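Long-range contacts in endo-beta-1,4-glucanase (Ampullaria crossean, PDB 5XBU), which probably hydrolyses internal beta-1,4-glucosidic bonds of cellulose as a family 45 glycoside hydrolase: residues Tyr30-Cys40 and Phe106-Ile114; Gly79-Phe90 and Asn157-Pro168. All coordinates share one frame; numbering follows the deposited sequence. Where two conformers were deposited one is given.

Contact 1: Tyr30-Cys40 and Phe106-Ile114; sequences YVDGHKGACGC and FMVTNACPI
The two ends of a single amide, that of N110, bind two separate points of Y30-C40. The NH2 end donates to the phenol: N110 ND2 lies 3.0 Å from Y30 OH, and the bond is nearly straight (172°), with the oxygen essentially in the amide plane. At the other end N110 OD1 accepts from A37 N at 2.9 Å, the donor standing 42° above the carbonyl plane. With CG anti to the backbone N (chi1 -168°), the amide swings beside its own carbonyl carbon, where OD1 also takes a weak bond from A111 N.

A37 and C38 are the middle residues of a type I turn, G36-G39, that presents two N-H groups to N110 and T109; C38 N reaches T109 O at 3.3 Å. A CB on G36 would sit tightly against T109 O and N110 CG, and the backbone angles of G36 would press it against the preceding carbonyl oxygen. One water further joins T109 O to K35 O and C40 N. A37 CB meets A111 CB at 4.0 Å, and F65 packs on both, while disulfides to C78 and C178 tie down C38 and C40.

Because donors face OD1 and the phenol oxygen faces ND2, the amide's rotation is probably fixed: flipped, it would set its NH2 against the N-H groups of A37 and A111.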
loop_
_atom_site.group_PDB
_atom_site.type_symbol
_atom_site.label_atom_id
_atom_site.label_comp_id
_atom_site.label_asym_id
_atom_site.label_seq_id
_atom_site.Cartn_x
_atom_site.Cartn_y
_atom_site.Cartn_z
ATOM N N TYR A 30 5.050 -6.610 -5.115
ATOM C CA TYR A 30 4.381 -7.356 -6.156
ATOM C C TYR A 30 4.848 -6.887 -7.503
ATOM O O TYR A 30 5.373 -5.779 -7.660
ATOM C CB TYR A 30 2.877 -7.269 -6.058
ATOM C CG TYR A 30 2.214 -6.017 -6.622
ATOM C CD1 TYR A 30 2.293 -4.792 -5.981
ATOM C CD2 TYR A 30 1.479 -6.085 -7.817
ATOM C CE1 TYR A 30 1.631 -3.685 -6.478
ATOM C CE2 TYR A 30 0.821 -4.962 -8.335
ATOM C CZ TYR A 30 0.895 -3.778 -7.640
ATOM O OH TYR A 30 0.218 -2.701 -8.167
ATOM N N VAL A 31 4.554 -7.766 -8.461
ATOM C CA VAL A 31 4.776 -7.613 -9.880
ATOM C C VAL A 31 3.656 -8.363 -10.605
ATOM O O VAL A 31 3.280 -9.469 -10.204
ATOM C CB VAL A 31 6.143 -8.278 -10.106
ATOM C CG1 VAL A 31 6.056 -9.457 -11.039
ATOM C CG2 VAL A 31 7.170 -7.264 -10.395
ATOM N N ASP A 32 3.093 -7.764 -11.665
ATOM C CA ASP A 32 2.086 -8.470 -12.471
ATOM C C ASP A 32 1.837 -7.835 -13.836
ATOM O O ASP A 32 1.128 -8.400 -14.674
ATOM C CB ASP A 32 0.761 -8.679 -11.712
ATOM C CG ASP A 32 -0.010 -7.381 -11.456
ATOM O OD1 ASP A 32 0.320 -6.321 -12.027
ATOM O OD2 ASP A 32 -0.968 -7.431 -10.653
ATOM N N GLY A 33 2.424 -6.663 -14.041
ATOM C CA GLY A 33 2.326 -5.777 -15.183
ATOM C C GLY A 33 0.956 -5.353 -15.662
ATOM O O GLY A 33 0.839 -4.900 -16.802
ATOM N N HIS A 34 -0.078 -5.475 -14.834
ATOM C CA HIS A 34 -1.409 -5.030 -15.226
ATOM C C HIS A 34 -1.490 -3.510 -15.179
ATOM O O HIS A 34 -0.746 -2.842 -14.453
ATOM C CB HIS A 34 -2.473 -5.578 -14.271
ATOM C CG HIS A 34 -2.696 -7.054 -14.408
ATOM N ND1 HIS A 34 -2.876 -7.658 -15.635
ATOM C CD2 HIS A 34 -2.737 -8.041 -13.482
ATOM C CE1 HIS A 34 -3.027 -8.956 -15.453
ATOM N NE2 HIS A 34 -2.943 -9.212 -14.159
ATOM N N LYS A 35 -2.474 -2.964 -15.900
ATOM C CA LYS A 35 -2.736 -1.534 -15.802
ATOM C C LYS A 35 -3.108 -1.149 -14.378
ATOM O O LYS A 35 -2.578 -0.178 -13.825
ATOM C CB LYS A 35 -3.852 -1.139 -16.766
ATOM C CG LYS A 35 -4.232 0.317 -16.623
ATOM C CD LYS A 35 -5.074 0.808 -17.779
ATOM C CE LYS A 35 -6.441 0.155 -17.805
ATOM N NZ LYS A 35 -7.205 0.618 -19.009
ATOM N N GLY A 36 -4.013 -1.901 -13.774
ATOM C CA GLY A 36 -4.381 -1.686 -12.389
ATOM C C GLY A 36 -5.729 -0.997 -12.224
ATOM O O GLY A 36 -6.339 -0.464 -13.157
ATOM N N ALA A 37 -6.154 -0.988 -10.970
ATOM C CA ALA A 37 -7.514 -0.672 -10.582
ATOM C C ALA A 37 -7.835 0.809 -10.613
ATOM O O ALA A 37 -9.008 1.160 -10.431
ATOM C CB ALA A 37 -7.774 -1.233 -9.188
ATOM N N CYS A 38 -6.843 1.681 -10.823
ATOM C CA CYS A 38 -7.090 3.103 -10.937
ATOM C C CYS A 38 -7.000 3.579 -12.381
ATOM O O CYS A 38 -7.093 4.787 -12.629
ATOM C CB CYS A 38 -6.171 3.919 -10.034
ATOM S SG CYS A 38 -6.341 3.459 -8.284
ATOM N N GLY A 39 -6.884 2.661 -13.333
ATOM C CA GLY A 39 -6.896 3.060 -14.726
ATOM C C GLY A 39 -5.669 3.828 -15.172
ATOM O O GLY A 39 -5.756 4.646 -16.096
ATOM N N CYS A 40 -4.512 3.545 -14.574
ATOM C CA CYS A 40 -3.281 4.264 -14.894
ATOM C C CYS A 40 -2.568 3.638 -16.096
ATOM O O CYS A 40 -1.459 3.104 -16.009
ATOM C CB CYS A 40 -2.379 4.353 -13.674
ATOM S SG CYS A 40 -3.154 5.333 -12.349
ATOM N N PHE A 106 4.345 6.727 -1.445
ATOM C CA PHE A 106 3.807 5.909 -2.519
ATOM C C PHE A 106 2.436 6.441 -2.914
ATOM O O PHE A 106 1.644 6.848 -2.056
ATOM C CB PHE A 106 3.635 4.453 -2.096
ATOM C CG PHE A 106 4.934 3.766 -1.752
ATOM C CD1 PHE A 106 5.491 3.934 -0.498
ATOM C CD2 PHE A 106 5.595 2.975 -2.678
ATOM C CE1 PHE A 106 6.700 3.326 -0.172
ATOM C CE2 PHE A 106 6.805 2.363 -2.370
ATOM C CZ PHE A 106 7.349 2.555 -1.106
ATOM N N MET A 107 2.112 6.369 -4.197
ATOM C CA MET A 107 0.781 6.723 -4.681
ATOM C C MET A 107 -0.058 5.481 -4.928
ATOM O O MET A 107 0.412 4.495 -5.504
ATOM C CB MET A 107 0.887 7.564 -5.958
ATOM C CG MET A 107 -0.481 8.092 -6.421
ATOM S SD MET A 107 -0.342 9.393 -7.656
ATOM C CE MET A 107 0.223 8.438 -9.079
ATOM N N VAL A 108 -1.322 5.542 -4.499
ATOM C CA VAL A 108 -2.274 4.465 -4.730
ATOM C C VAL A 108 -2.681 4.446 -6.197
ATOM O O VAL A 108 -3.314 5.384 -6.688
ATOM C CB VAL A 108 -3.518 4.655 -3.851
ATOM C CG1 VAL A 108 -4.533 3.593 -4.156
ATOM C CG2 VAL A 108 -3.122 4.698 -2.366
ATOM N N THR A 109 -2.342 3.353 -6.888
ATOM C CA THR A 109 -2.714 3.188 -8.293
ATOM C C THR A 109 -3.382 1.857 -8.570
ATOM O O THR A 109 -3.788 1.617 -9.714
ATOM C CB THR A 109 -1.518 3.362 -9.229
ATOM O OG1 THR A 109 -0.634 2.274 -8.988
ATOM C CG2 THR A 109 -0.832 4.682 -9.049
ATOM N N ASN A 110 -3.543 0.997 -7.568
ATOM C CA ASN A 110 -4.084 -0.329 -7.785
ATOM C C ASN A 110 -4.650 -0.808 -6.456
ATOM O O ASN A 110 -4.533 -0.114 -5.447
ATOM C CB ASN A 110 -2.970 -1.203 -8.370
ATOM C CG ASN A 110 -3.443 -2.532 -8.911
ATOM O OD1 ASN A 110 -4.619 -2.742 -9.192
ATOM N ND2 ASN A 110 -2.504 -3.450 -9.078
ATOM N N ALA A 111 -5.269 -1.990 -6.473
ATOM C CA ALA A 111 -5.875 -2.583 -5.288
ATOM C C ALA A 111 -5.317 -3.972 -5.037
ATOM O O ALA A 111 -5.021 -4.710 -5.981
ATOM C CB ALA A 111 -7.386 -2.712 -5.490
ATOM N N CYS A 112 -5.230 -4.319 -3.751
ATOM C CA CYS A 112 -4.919 -5.667 -3.291
ATOM C C CYS A 112 -6.235 -6.262 -2.787
ATOM O O CYS A 112 -6.643 -5.991 -1.645
ATOM C CB CYS A 112 -3.874 -5.625 -2.173
ATOM S SG CYS A 112 -3.382 -7.270 -1.540
ATOM N N PRO A 113 -6.970 -7.013 -3.619
ATOM C CA PRO A 113 -8.287 -7.489 -3.170
ATOM C C PRO A 113 -8.154 -8.521 -2.069
ATOM O O PRO A 113 -7.173 -9.265 -1.990
ATOM C CB PRO A 113 -8.897 -8.144 -4.415
ATOM C CG PRO A 113 -8.091 -7.685 -5.561
ATOM C CD PRO A 113 -6.723 -7.356 -5.035
ATOM N N ILE A 114 -9.188 -8.591 -1.236
ATOM C CA ILE A 114 -9.272 -9.655 -0.242
ATOM C C ILE A 114 -9.158 -11.006 -0.928
ATOM O O ILE A 114 -8.430 -11.894 -0.478
ATOM C CB ILE A 114 -10.575 -9.536 0.561
ATOM C CG1 ILE A 114 -10.587 -8.242 1.380
ATOM C CG2 ILE A 114 -10.825 -10.776 1.401
ATOM C CD1 ILE A 114 -11.962 -7.829 1.898
HETATM O O HOH W 1 0.717 -0.173 -7.691
HETATM O O HOH W 2 -2.846 -5.986 -10.136
HETATM O O HOH W 3 -3.919 1.750 -12.424
#

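Contact 2: Gly79-Phe90 and Asn157-Pro168; sequences GKCVRLTPTGGF and NPEVTWEEVPCP
C81, R83 and E159 are among the residues with most surface buried in this pairing, C81 and R83 toward one end, E159 at the other. C81 is joined to C167 by a disulfide, SG to SG 2.0 Å, and its carbonyl O receives V165 N at 2.9 Å. Beside this bond a water links the pair, accepting from C81 N and donating to V165 O.

R83 binds by its backbone in both directions: R83 N to E163 O is 2.8 Å, and E163 N returns to R83 O. The side chains of R83 and E163 each have two conformers; in one, R83 NH1 makes a weak, bent hydrogen bond to E163 OE1 at 3.1 Å, part of a salt bridge that is therefore tentative, as is the place of V165 CG1 over one guanidinium face.

Strands 81-86 and 160-165 run antiparallel (161°) with axes 4.3 Å apart, as neighbours in the sheet of a domain assigned to the double-psi beta-barrel clan. V82, L84 and W162 share one face, where V82 CG1 meets the indole edge and L84 CD2 approaches W162 CB at 3.6 Å; F141 of strand 140-144 packs on V82 and L84.

E159, with CG anti to the backbone N (chi1 -177°) and the chain extended beyond, offers OE2 through its anti lone pair to T87, OG1 to OE2 2.7 Å. Beyond the two segments, Y137 OH and C9 N bond to E159 OE1, and L8 N to E159 OE2. T87 OG1 also accepts from G89 N, an ST turn. A valine in place of T87 would probably deprive the buried E159 carboxylate of one of its donors and leave G89 N without this acceptor. E159 N bonds to G89 O at 3.0 Å.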
loop_
_atom_site.group_PDB
_atom_site.type_symbol
_atom_site.label_atom_id
_atom_site.label_comp_id
_atom_site.label_asym_id
_atom_site.label_seq_id
_atom_site.Cartn_x
_atom_site.Cartn_y
_atom_site.Cartn_z
ATOM N N GLY A 79 -5.232 7.460 -6.297
ATOM C CA GLY A 79 -4.538 8.712 -6.400
ATOM C C GLY A 79 -4.137 9.347 -5.096
ATOM O O GLY A 79 -3.447 10.379 -5.113
ATOM N N LYS A 80 -4.500 8.760 -3.957
ATOM C CA LYS A 80 -3.968 9.239 -2.681
ATOM C C LYS A 80 -2.515 8.836 -2.563
ATOM O O LYS A 80 -2.081 7.857 -3.153
ATOM C CB LYS A 80 -4.723 8.617 -1.487
ATOM C CG LYS A 80 -6.179 9.005 -1.366
ATOM C CD LYS A 80 -6.288 10.456 -0.933
ATOM C CE LYS A 80 -7.704 10.799 -0.491
ATOM N NZ LYS A 80 -8.121 10.123 0.805
ATOM N N CYS A 81 -1.767 9.594 -1.777
ATOM C CA CYS A 81 -0.402 9.234 -1.441
ATOM C C CYS A 81 -0.285 8.939 0.048
ATOM O O CYS A 81 -0.961 9.541 0.894
ATOM C CB CYS A 81 0.579 10.341 -1.832
ATOM S SG CYS A 81 0.822 10.389 -3.635
ATOM N N VAL A 82 0.586 7.985 0.353
ATOM C CA VAL A 82 0.858 7.566 1.714
ATOM C C VAL A 82 2.369 7.619 1.947
ATOM O O VAL A 82 3.153 7.171 1.103
ATOM C CB VAL A 82 0.286 6.166 2.037
ATOM C CG1 VAL A 82 -1.245 6.204 2.018
ATOM C CG2 VAL A 82 0.827 5.078 1.166
ATOM N N ARG A 83 2.767 8.169 3.087
ATOM C CA ARG A 83 4.156 8.122 3.514
ATOM C C ARG A 83 4.299 6.921 4.426
ATOM O O ARG A 83 3.535 6.775 5.390
ATOM C CB ARG A 83 4.555 9.388 4.263
ATOM C CG ARG A 83 5.994 9.313 4.775
ATOM C CD ARG A 83 6.482 10.577 5.431
ATOM N NE ARG A 83 6.552 11.687 4.484
ATOM C CZ ARG A 83 5.802 12.775 4.563
ATOM N NH1 ARG A 83 4.926 12.901 5.551
ATOM N NH2 ARG A 83 5.940 13.740 3.664
ATOM N N LEU A 84 5.250 6.055 4.095
ATOM C CA LEU A 84 5.530 4.844 4.837
ATOM C C LEU A 84 6.914 4.959 5.465
ATOM O O LEU A 84 7.901 5.187 4.754
ATOM C CB LEU A 84 5.450 3.618 3.947
ATOM C CG LEU A 84 4.149 3.476 3.142
ATOM C CD1 LEU A 84 4.132 2.148 2.423
ATOM C CD2 LEU A 84 2.927 3.595 4.052
ATOM N N THR A 85 6.987 4.835 6.787
ATOM C CA THR A 85 8.238 4.967 7.523
ATOM C C THR A 85 8.554 3.658 8.217
ATOM O O THR A 85 7.796 3.244 9.105
ATOM C CB THR A 85 8.158 6.082 8.557
ATOM O OG1 THR A 85 7.762 7.306 7.951
ATOM C CG2 THR A 85 9.500 6.302 9.235
ATOM N N PRO A 86 9.639 2.972 7.859
ATOM C CA PRO A 86 9.966 1.728 8.561
ATOM C C PRO A 86 10.146 1.954 10.056
ATOM O O PRO A 86 10.741 2.946 10.485
ATOM C CB PRO A 86 11.289 1.276 7.923
ATOM C CG PRO A 86 11.227 1.909 6.532
ATOM C CD PRO A 86 10.596 3.251 6.762
ATOM N N THR A 87 9.696 0.969 10.842
ATOM C CA THR A 87 9.945 0.953 12.283
ATOM C C THR A 87 11.217 0.181 12.642
ATOM O O THR A 87 11.689 0.290 13.777
ATOM C CB THR A 87 8.774 0.257 12.986
ATOM O OG1 THR A 87 8.735 -1.075 12.465
ATOM C CG2 THR A 87 7.467 0.996 12.783
ATOM N N GLY A 88 11.726 -0.637 11.736
ATOM C CA GLY A 88 12.701 -1.664 12.049
ATOM C C GLY A 88 12.112 -3.041 12.223
ATOM O O GLY A 88 12.851 -4.021 12.328
ATOM N N GLY A 89 10.793 -3.123 12.304
ATOM C CA GLY A 89 10.117 -4.381 12.478
ATOM C C GLY A 89 9.789 -5.074 11.174
ATOM O O GLY A 89 9.956 -4.528 10.080
ATOM N N PHE A 90 9.271 -6.287 11.322
ATOM C CA PHE A 90 8.846 -7.164 10.238
ATOM C C PHE A 90 8.138 -8.349 10.880
ATOM O O PHE A 90 8.272 -8.592 12.084
ATOM C CB PHE A 90 10.022 -7.606 9.355
ATOM C CG PHE A 90 11.088 -8.326 10.126
ATOM C CD1 PHE A 90 12.067 -7.608 10.784
ATOM C CD2 PHE A 90 11.073 -9.703 10.216
ATOM C CE1 PHE A 90 13.058 -8.269 11.499
ATOM C CE2 PHE A 90 12.057 -10.373 10.948
ATOM C CZ PHE A 90 13.042 -9.649 11.570
ATOM N N ASN A 157 9.574 -6.616 3.001
ATOM C CA ASN A 157 8.313 -6.588 3.725
ATOM C C ASN A 157 8.400 -5.868 5.076
ATOM O O ASN A 157 7.919 -6.387 6.086
ATOM C CB ASN A 157 7.754 -7.990 3.919
ATOM C CG ASN A 157 7.571 -8.767 2.659
ATOM O OD1 ASN A 157 7.610 -8.229 1.560
ATOM N ND2 ASN A 157 7.329 -10.075 2.817
ATOM N N PRO A 158 8.974 -4.670 5.127
ATOM C CA PRO A 158 9.107 -4.024 6.436
ATOM C C PRO A 158 7.759 -3.643 7.020
ATOM O O PRO A 158 6.815 -3.266 6.311
ATOM C CB PRO A 158 9.915 -2.762 6.128
ATOM C CG PRO A 158 9.586 -2.470 4.678
ATOM C CD PRO A 158 9.513 -3.821 4.058
ATOM N N GLU A 159 7.716 -3.660 8.345
ATOM C CA GLU A 159 6.685 -2.978 9.121
ATOM C C GLU A 159 6.910 -1.475 9.034
ATOM O O GLU A 159 8.052 -1.001 9.123
ATOM C CB GLU A 159 6.821 -3.436 10.586
ATOM C CG GLU A 159 5.784 -2.880 11.538
ATOM C CD GLU A 159 6.066 -3.355 12.966
ATOM O OE1 GLU A 159 5.215 -4.063 13.556
ATOM O OE2 GLU A 159 7.147 -3.003 13.492
ATOM N N VAL A 160 5.828 -0.712 8.855
ATOM C CA VAL A 160 5.947 0.731 8.711
ATOM C C VAL A 160 4.859 1.406 9.536
ATOM O O VAL A 160 3.827 0.806 9.843
ATOM C CB VAL A 160 5.821 1.177 7.232
ATOM C CG1 VAL A 160 6.895 0.492 6.369
ATOM C CG2 VAL A 160 4.427 0.834 6.674
ATOM N N THR A 161 5.076 2.675 9.857
ATOM C CA THR A 161 3.969 3.557 10.175
ATOM C C THR A 161 3.494 4.226 8.886
ATOM O O THR A 161 4.273 4.398 7.944
ATOM C CB THR A 161 4.311 4.599 11.239
ATOM O OG1 THR A 161 5.399 5.422 10.813
ATOM C CG2 THR A 161 4.636 3.926 12.579
ATOM N N TRP A 162 2.197 4.563 8.833
ATOM C CA TRP A 162 1.628 5.072 7.595
ATOM C C TRP A 162 0.787 6.310 7.863
ATOM O O TRP A 162 0.120 6.434 8.900
ATOM C CB TRP A 162 0.796 3.990 6.864
ATOM C CG TRP A 162 -0.620 3.816 7.368
ATOM C CD1 TRP A 162 -1.088 3.114 8.451
ATOM C CD2 TRP A 162 -1.786 4.389 6.752
ATOM N NE1 TRP A 162 -2.442 3.239 8.550
ATOM C CE2 TRP A 162 -2.893 4.020 7.525
ATOM C CE3 TRP A 162 -1.991 5.186 5.618
ATOM C CZ2 TRP A 162 -4.182 4.392 7.192
ATOM C CZ3 TRP A 162 -3.252 5.545 5.283
ATOM C CH2 TRP A 162 -4.343 5.155 6.080
ATOM N N GLU A 163 0.806 7.238 6.907
ATOM C CA GLU A 163 -0.139 8.347 6.935
ATOM C C GLU A 163 -0.369 8.833 5.526
ATOM O O GLU A 163 0.497 8.706 4.664
ATOM C CB GLU A 163 0.313 9.547 7.773
ATOM C CG GLU A 163 1.649 10.091 7.319
ATOM C CD GLU A 163 2.088 11.371 8.034
ATOM O OE1 GLU A 163 3.275 11.740 7.927
ATOM O OE2 GLU A 163 1.253 12.015 8.676
ATOM N N GLU A 164 -1.535 9.404 5.296
ATOM C CA GLU A 164 -1.809 10.052 4.015
ATOM C C GLU A 164 -1.104 11.395 3.978
ATOM O O GLU A 164 -1.054 12.115 4.976
ATOM C CB GLU A 164 -3.287 10.302 3.814
ATOM C CG GLU A 164 -4.002 9.131 3.287
ATOM C CD GLU A 164 -5.469 9.397 2.956
ATOM O OE1 GLU A 164 -5.924 10.562 2.788
ATOM O OE2 GLU A 164 -6.164 8.390 2.817
ATOM N N VAL A 165 -0.564 11.740 2.818
ATOM C CA VAL A 165 0.127 13.010 2.622
ATOM C C VAL A 165 -0.252 13.543 1.251
ATOM O O VAL A 165 -0.611 12.774 0.352
ATOM C CB VAL A 165 1.668 12.836 2.708
ATOM C CG1 VAL A 165 2.077 12.324 4.061
ATOM C CG2 VAL A 165 2.192 11.865 1.645
ATOM N N PRO A 166 -0.139 14.847 1.043
ATOM C CA PRO A 166 -0.276 15.360 -0.321
ATOM C C PRO A 166 0.735 14.691 -1.244
ATOM O O PRO A 166 1.891 14.468 -0.884
ATOM C CB PRO A 166 0.025 16.855 -0.170
ATOM C CG PRO A 166 -0.191 17.147 1.254
ATOM C CD PRO A 166 0.117 15.913 2.024
ATOM N N CYS A 167 0.316 14.377 -2.461
ATOM C CA CYS A 167 1.247 13.752 -3.392
ATOM C C CYS A 167 2.313 14.734 -3.856
ATOM O O CYS A 167 2.025 15.905 -4.101
ATOM C CB CYS A 167 0.542 13.199 -4.630
ATOM S SG CYS A 167 -0.513 11.771 -4.307
ATOM N N PRO A 168 3.544 14.267 -4.019
ATOM C CA PRO A 168 4.551 15.063 -4.701
ATOM C C PRO A 168 4.042 15.460 -6.085
ATOM O O PRO A 168 3.237 14.757 -6.707
ATOM C CB PRO A 168 5.735 14.097 -4.775
ATOM C CG PRO A 168 5.528 13.149 -3.558
ATOM C CD PRO A 168 4.057 12.946 -3.617
HETATM O O HOH W 4 -2.956 12.042 -0.788
HETATM O O HOH W 5 10.690 -1.887 9.333
#

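Contacts 1 and 2 have centres about 17 Å apart, on opposite sides of the chain's centre, yet they meet directly through neighbouring strands 81-86 and 104-108 of one mixed sheet. There V108 N lies 2.8 Å from K80 O and F106 N 2.8 Å from V82 O, both probable hydrogen bonds, and M107 CB packs 3.7 Å from C81 SG. The four segments alternate along the chain: 30-40, 79-90, 106-114, 157-168. Contact 1 lies mainly in loop, at the ends of strands 22-30 and 104-108, whereas contact 2 is a strand pairing, and this interleaving ties distant parts of the sequence into a single domain, consistent with its double-psi beta-barrel assignment.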